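Local structure of TsrE (Streptomyces laurentii, 7CWW) at residues 224-227 against 228-232; 76-79 against 80-84. The protein probably acts as a cyclase in thiopeptide antibiotic biosynthesis, forming the central nitrogen-containing ring of thiostrepton from a linear peptide precursor. One frame throughout, in Å; residues are numbered along the deposited sequence.

Interaction 2 comes first along the chain, at the junction between helix 65-78 and the short helix 84-87; interaction 1 follows much later, in the first turns of helix 224-245. Their centres are 36 Å apart and their nearest atoms about 21 Å, so the two do not touch. Both belong to the region related to the C-terminal part of lantibiotic dehydratases, yet in different surroundings. Interaction 2 is a surface corner, 31 Å from the centre of the chain. Interaction 1 is partly buried among helices and lies near the bound polyether. One chain thus combines a peripheral turn with a helix start facing its interior.

Interaction 1 of 2, residues 224-227 against 228-232; sequences ELAR and EWLVR
The carbonyl oxygen of Ala226 accepts the N-H of Leu230 at 2.8 Å (Leu230 N to Ala226 O). Leu230 also covers this oxygen with its own branch: CG lies 3.1 Å from Ala226 O, because chi1 of -64° puts CG beside the backbone N and turns it back toward the preceding turn. Arg227 O is treated similarly by Val231, whose N lies 2.9 Å from it, while both methyls, CG1 and CG2, border the same oxygen. The two earlier carbonyls take part in the same way: Glu228 N reaches Glu224 O and Trp229 N reaches Leu225 O, each at 3.1 Å. Between the side chains themselves contact is loose, the CB of Ala226 lying 4.5 Å from Leu230 CD1.

On the outer side, Glu228 forms a salt bridge one turn onward. Its chain bends at chi2 (71°), and OE2 takes the NE of Arg232 at 2.8 Å on the anti side of the carboxylate, out of its plane; a weak second bond from NH2 of Arg232 goes to the same oxygen. Arg227 runs extended from CG to NE, which is hydrogen-bonded to Glu218 O.

The inner side is largely apolar and aromatic. Trp229 points its indole away from residues 224-227, donates NE1 to Thr145, and packs against His323, Phe141 and Phe112, about 7 Å from the bound polyether. Leu230 meets helix 131-149. Successive i to i+4 bonds, with charged groups outside and an indole within, are typical of the opening turns of an amphipathic alpha-helix packed against neighbouring helices, here 106-127 and 131-149, with the indole near the bound polyether but not in contact with it.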
ATOM      1  N   GLU A 224      -6.746 -16.870  -5.048  1.00 32.01           N
ATOM      2  CA  GLU A 224      -7.479 -16.154  -6.093  1.00 37.71           C
ATOM      3  C   GLU A 224      -7.414 -14.638  -5.922  1.00 34.78           C
ATOM      4  O   GLU A 224      -7.203 -13.910  -6.900  1.00 29.49           O
ATOM      5  CB  GLU A 224      -8.939 -16.610  -6.100  1.00 47.27           C
ATOM      6  CG  GLU A 224      -9.798 -15.938  -7.159  1.00 67.63           C
ATOM      7  CD  GLU A 224     -11.277 -16.267  -7.003  1.00 83.77           C
ATOM      8  OE1 GLU A 224     -12.121 -15.417  -7.366  1.00 89.54           O
ATOM      9  OE2 GLU A 224     -11.596 -17.374  -6.517  1.00 88.62           O
ATOM     10  N   LEU A 225      -7.632 -14.135  -4.703  1.00 29.70           N
ATOM     11  CA  LEU A 225      -7.637 -12.684  -4.524  1.00 32.32           C
ATOM     12  C   LEU A 225      -6.242 -12.103  -4.726  1.00 31.19           C
ATOM     13  O   LEU A 225      -6.085 -11.033  -5.330  1.00 30.58           O
ATOM     14  CB  LEU A 225      -8.178 -12.332  -3.135  1.00 33.64           C
ATOM     15  CG  LEU A 225      -9.669 -12.595  -2.909  1.00 36.71           C
ATOM     16  CD1 LEU A 225     -10.083 -12.349  -1.452  1.00 35.15           C
ATOM     17  CD2 LEU A 225     -10.483 -11.721  -3.856  1.00 34.23           C
ATOM     18  N   ALA A 226      -5.218 -12.775  -4.197  1.00 28.64           N
ATOM     19  CA  ALA A 226      -3.855 -12.289  -4.396  1.00 27.49           C
ATOM     20  C   ALA A 226      -3.495 -12.334  -5.866  1.00 26.80           C
ATOM     21  O   ALA A 226      -2.881 -11.397  -6.395  1.00 27.71           O
ATOM     22  CB  ALA A 226      -2.863 -13.119  -3.578  1.00 25.06           C
ATOM     23  N   ARG A 227      -3.887 -13.417  -6.544  1.00 27.85           N
ATOM     24  CA  ARG A 227      -3.579 -13.563  -7.959  1.00 27.74           C
ATOM     25  C   ARG A 227      -4.123 -12.387  -8.756  1.00 27.07           C
ATOM     26  O   ARG A 227      -3.420 -11.813  -9.596  1.00 27.50           O
ATOM     27  CB  ARG A 227      -4.154 -14.882  -8.480  1.00 28.54           C
ATOM     28  CG  ARG A 227      -3.668 -15.274  -9.864  1.00 28.70           C
ATOM     29  CD  ARG A 227      -4.327 -16.595 -10.313  1.00 26.82           C
ATOM     30  NE  ARG A 227      -4.104 -16.858 -11.733  1.00 45.67           N
ATOM     31  CZ  ARG A 227      -4.937 -17.554 -12.506  1.00 63.78           C
ATOM     32  NH1 ARG A 227      -6.060 -18.056 -12.002  1.00 70.93           N
ATOM     33  NH2 ARG A 227      -4.650 -17.748 -13.788  1.00 65.44           N
ATOM     34  N   GLU A 228      -5.384 -12.021  -8.511  1.00 26.71           N
ATOM     35  CA  GLU A 228      -5.986 -10.907  -9.246  1.00 29.24           C
ATOM     36  C   GLU A 228      -5.256  -9.605  -8.948  1.00 30.34           C
ATOM     37  O   GLU A 228      -4.999  -8.806  -9.860  1.00 28.54           O
ATOM     38  CB  GLU A 228      -7.482 -10.792  -8.906  1.00 31.22           C
ATOM     39  CG  GLU A 228      -8.261  -9.728  -9.691  1.00 38.42           C
ATOM     40  CD  GLU A 228      -8.474 -10.109 -11.160  1.00 50.33           C
ATOM     41  OE1 GLU A 228      -8.201 -11.274 -11.532  1.00 54.61           O
ATOM     42  OE2 GLU A 228      -8.920  -9.242 -11.945  1.00 55.20           O
ATOM     43  N   TRP A 229      -4.907  -9.375  -7.679  1.00 27.66           N
ATOM     44  CA  TRP A 229      -4.091  -8.209  -7.344  1.00 26.68           C
ATOM     45  C   TRP A 229      -2.781  -8.220  -8.117  1.00 31.23           C
ATOM     46  O   TRP A 229      -2.400  -7.210  -8.723  1.00 28.24           O
ATOM     47  CB  TRP A 229      -3.804  -8.160  -5.845  1.00 26.81           C
ATOM     48  CG  TRP A 229      -2.677  -7.200  -5.535  1.00 29.73           C
ATOM     49  CD1 TRP A 229      -1.378  -7.520  -5.244  1.00 26.34           C
ATOM     50  CD2 TRP A 229      -2.754  -5.760  -5.500  1.00 26.20           C
ATOM     51  NE1 TRP A 229      -0.648  -6.364  -5.027  1.00 29.25           N
ATOM     52  CE2 TRP A 229      -1.464  -5.276  -5.195  1.00 28.19           C
ATOM     53  CE3 TRP A 229      -3.782  -4.836  -5.731  1.00 25.14           C
ATOM     54  CZ2 TRP A 229      -1.182  -3.901  -5.068  1.00 26.07           C
ATOM     55  CZ3 TRP A 229      -3.497  -3.472  -5.619  1.00 28.55           C
ATOM     56  CH2 TRP A 229      -2.202  -3.024  -5.283  1.00 27.43           C
ATOM     57  N   LEU A 230      -2.071  -9.365  -8.107  1.00 23.46           N
ATOM     58  CA  LEU A 230      -0.739  -9.414  -8.708  1.00 23.14           C
ATOM     59  C   LEU A 230      -0.795  -9.165 -10.207  1.00 27.23           C
ATOM     60  O   LEU A 230       0.021  -8.400 -10.735  1.00 27.23           O
ATOM     61  CB  LEU A 230      -0.068 -10.772  -8.436  1.00 24.09           C
ATOM     62  CG  LEU A 230       0.176 -11.011  -6.946  1.00 27.78           C
ATOM     63  CD1 LEU A 230       0.323 -12.501  -6.651  1.00 25.58           C
ATOM     64  CD2 LEU A 230       1.375 -10.198  -6.428  1.00 25.58           C
ATOM     65  N   VAL A 231      -1.730  -9.811 -10.916  1.00 24.93           N
ATOM     66  CA  VAL A 231      -1.734  -9.681 -12.373  1.00 29.18           C
ATOM     67  C   VAL A 231      -2.081  -8.246 -12.770  1.00 26.63           C
ATOM     68  O   VAL A 231      -1.515  -7.702 -13.727  1.00 28.35           O
ATOM     69  CB  VAL A 231      -2.674 -10.717 -13.037  1.00 40.99           C
ATOM     70  CG1 VAL A 231      -2.200 -12.146 -12.732  1.00 43.35           C
ATOM     71  CG2 VAL A 231      -4.115 -10.538 -12.595  1.00 54.98           C
ATOM     72  N   ARG A 232      -2.999  -7.608 -12.042  1.00 27.14           N
ATOM     73  CA  ARG A 232      -3.346  -6.226 -12.364  1.00 28.43           C
ATOM     74  C   ARG A 232      -2.180  -5.280 -12.084  1.00 22.79           C
ATOM     75  O   ARG A 232      -1.827  -4.454 -12.931  1.00 28.08           O
ATOM     76  CB  ARG A 232      -4.593  -5.821 -11.593  1.00 29.51           C
ATOM     77  CG  ARG A 232      -5.817  -6.569 -12.089  1.00 34.23           C
ATOM     78  CD  ARG A 232      -7.100  -5.828 -11.796  1.00 30.83           C
ATOM     79  NE  ARG A 232      -8.236  -6.590 -12.304  1.00 32.02           N
ATOM     80  CZ  ARG A 232      -8.867  -6.335 -13.446  1.00 37.47           C
ATOM     81  NH1 ARG A 232      -8.481  -5.322 -14.216  1.00 34.83           N
ATOM     82  NH2 ARG A 232      -9.885  -7.103 -13.820  1.00 38.36           N
TER

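Interaction 2 of 2, residues 76-79 against 80-84; sequences AHVG and PTIDA
Val78 and Ile82 cross at about a right angle, a methyl of the valine pressing against the outer part of the isoleucine chain. Val78 CG2 is 3.4 Å from Ile82 CD1 and equally 3.4 Å from Ile82 CG1, both tighter than ordinary van der Waals contact, so the methyl bears on the CG1-CD1 bond. The other methyl, CG1 of Val78, stays back at 4.2 Å from Ile82 CD1. The first torsion of Ile82 (chi1 77°) sets CG1 between the backbone N and the carbonyl carbon and so swings the long branch back toward the helix that has just ended.

Thr81 approaches from the turn between them, with its methyl rather than its hydroxyl: CG2 lies 3.2 Å from Val78 O. The OG1 branch instead stands opposite the backbone N, at a chi1 of 168°.

What brings these groups together is the backbone reversal at Gly79. It is the first residue to leave helical geometry, and its positive phi of 93° turns the chain out of the helical path. Its backbone angles leave no room for a CB, which would run into Val78 O and Pro80 N. Pro80 comes next and, having no N-H, cannot donate a backbone bond to the helix. Behind the corner, His77 packs on helix 15-35.

Asp83 then occupies the N-cap position of helix 84-87. A glycine with positive phi followed by proline is a common helix-stop signal, and with the apolar contact between Val78 and Ile82 it makes a surface turn joining the C-terminal end of helix 65-78 to the short helix 84-87.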
ATOM      1  N   ALA A  76     -30.602   7.224   4.236  1.00 35.55           N
ATOM      2  CA  ALA A  76     -31.597   6.200   4.547  1.00 39.21           C
ATOM      3  C   ALA A  76     -30.954   4.990   5.215  1.00 40.99           C
ATOM      4  O   ALA A  76     -31.538   4.388   6.123  1.00 44.32           O
ATOM      5  CB  ALA A  76     -32.339   5.778   3.277  1.00 36.73           C
ATOM      6  N   HIS A  77     -29.749   4.625   4.784  1.00 41.29           N
ATOM      7  CA  HIS A  77     -29.105   3.425   5.304  1.00 45.82           C
ATOM      8  C   HIS A  77     -28.670   3.614   6.752  1.00 51.60           C
ATOM      9  O   HIS A  77     -28.955   2.773   7.611  1.00 55.19           O
ATOM     10  CB  HIS A  77     -27.907   3.061   4.429  1.00 43.20           C
ATOM     11  CG  HIS A  77     -27.342   1.703   4.709  1.00 53.63           C
ATOM     12  ND1 HIS A  77     -26.225   1.509   5.494  1.00 55.59           N
ATOM     13  CD2 HIS A  77     -27.733   0.474   4.299  1.00 57.57           C
ATOM     14  CE1 HIS A  77     -25.952   0.218   5.555  1.00 55.69           C
ATOM     15  NE2 HIS A  77     -26.853  -0.433   4.839  1.00 58.51           N
ATOM     16  N   VAL A  78     -27.969   4.712   7.041  1.00 48.48           N
ATOM     17  CA  VAL A  78     -27.465   4.937   8.393  1.00 51.28           C
ATOM     18  C   VAL A  78     -28.598   5.190   9.379  1.00 61.38           C
ATOM     19  O   VAL A  78     -28.477   4.870  10.568  1.00 72.67           O
ATOM     20  CB  VAL A  78     -26.456   6.095   8.381  1.00 47.86           C
ATOM     21  CG1 VAL A  78     -25.293   5.755   7.485  1.00 40.99           C
ATOM     22  CG2 VAL A  78     -27.130   7.319   7.844  1.00 54.63           C
ATOM     23  N   GLY A  79     -29.710   5.753   8.916  1.00 61.36           N
ATOM     24  CA  GLY A  79     -30.820   6.055   9.785  1.00 64.60           C
ATOM     25  C   GLY A  79     -30.747   7.470  10.317  1.00 67.14           C
ATOM     26  O   GLY A  79     -29.768   8.189  10.100  1.00 61.15           O
ATOM     27  N   PRO A  80     -31.787   7.900  11.039  1.00 77.61           N
ATOM     28  CA  PRO A  80     -31.804   9.272  11.573  1.00 84.80           C
ATOM     29  C   PRO A  80     -30.775   9.524  12.663  1.00 90.34           C
ATOM     30  O   PRO A  80     -30.720  10.643  13.185  1.00 91.71           O
ATOM     31  CB  PRO A  80     -33.234   9.420  12.125  1.00 85.99           C
ATOM     32  CG  PRO A  80     -34.005   8.251  11.578  1.00 85.38           C
ATOM     33  CD  PRO A  80     -33.007   7.159  11.396  1.00 82.16           C
ATOM     34  N   THR A  81     -29.957   8.528  13.018  1.00 91.86           N
ATOM     35  CA  THR A  81     -29.005   8.701  14.109  1.00 90.30           C
ATOM     36  C   THR A  81     -27.916   9.710  13.747  1.00 90.72           C
ATOM     37  O   THR A  81     -27.649  10.642  14.514  1.00 93.57           O
ATOM     38  CB  THR A  81     -28.404   7.348  14.501  1.00 89.16           C
ATOM     39  OG1 THR A  81     -27.287   7.550  15.372  1.00 92.19           O
ATOM     40  CG2 THR A  81     -27.959   6.557  13.273  1.00 86.81           C
ATOM     41  N   ILE A  82     -27.286   9.558  12.576  1.00 85.21           N
ATOM     42  CA  ILE A  82     -26.221  10.480  12.191  1.00 76.41           C
ATOM     43  C   ILE A  82     -26.821  11.766  11.632  1.00 65.41           C
ATOM     44  O   ILE A  82     -28.007  11.847  11.303  1.00 67.60           O
ATOM     45  CB  ILE A  82     -25.254   9.839  11.186  1.00 77.12           C
ATOM     46  CG1 ILE A  82     -25.895   9.810   9.804  1.00 75.42           C
ATOM     47  CG2 ILE A  82     -24.858   8.447  11.642  1.00 82.47           C
ATOM     48  CD1 ILE A  82     -24.900   9.735   8.682  1.00 75.21           C
ATOM     49  N   ASP A  83     -25.978  12.789  11.528  1.00 55.51           N
ATOM     50  CA  ASP A  83     -26.389  14.141  11.166  1.00 48.90           C
ATOM     51  C   ASP A  83     -25.929  14.423   9.744  1.00 44.20           C
ATOM     52  O   ASP A  83     -24.722  14.416   9.466  1.00 32.30           O
ATOM     53  CB  ASP A  83     -25.803  15.165  12.142  1.00 61.51           C
ATOM     54  CG  ASP A  83     -26.026  16.608  11.696  1.00 76.63           C
ATOM     55  OD1 ASP A  83     -25.058  17.401  11.713  1.00 81.48           O
ATOM     56  OD2 ASP A  83     -27.171  16.960  11.341  1.00 83.65           O
ATOM     57  N   ALA A  84     -26.892  14.684   8.856  1.00 43.38           N
ATOM     58  CA  ALA A  84     -26.584  14.892   7.442  1.00 46.15           C
ATOM     59  C   ALA A  84     -25.693  16.110   7.232  1.00 44.66           C
ATOM     60  O   ALA A  84     -24.752  16.070   6.431  1.00 46.23           O
ATOM     61  CB  ALA A  84     -27.882  15.034   6.650  1.00 52.63           C
TER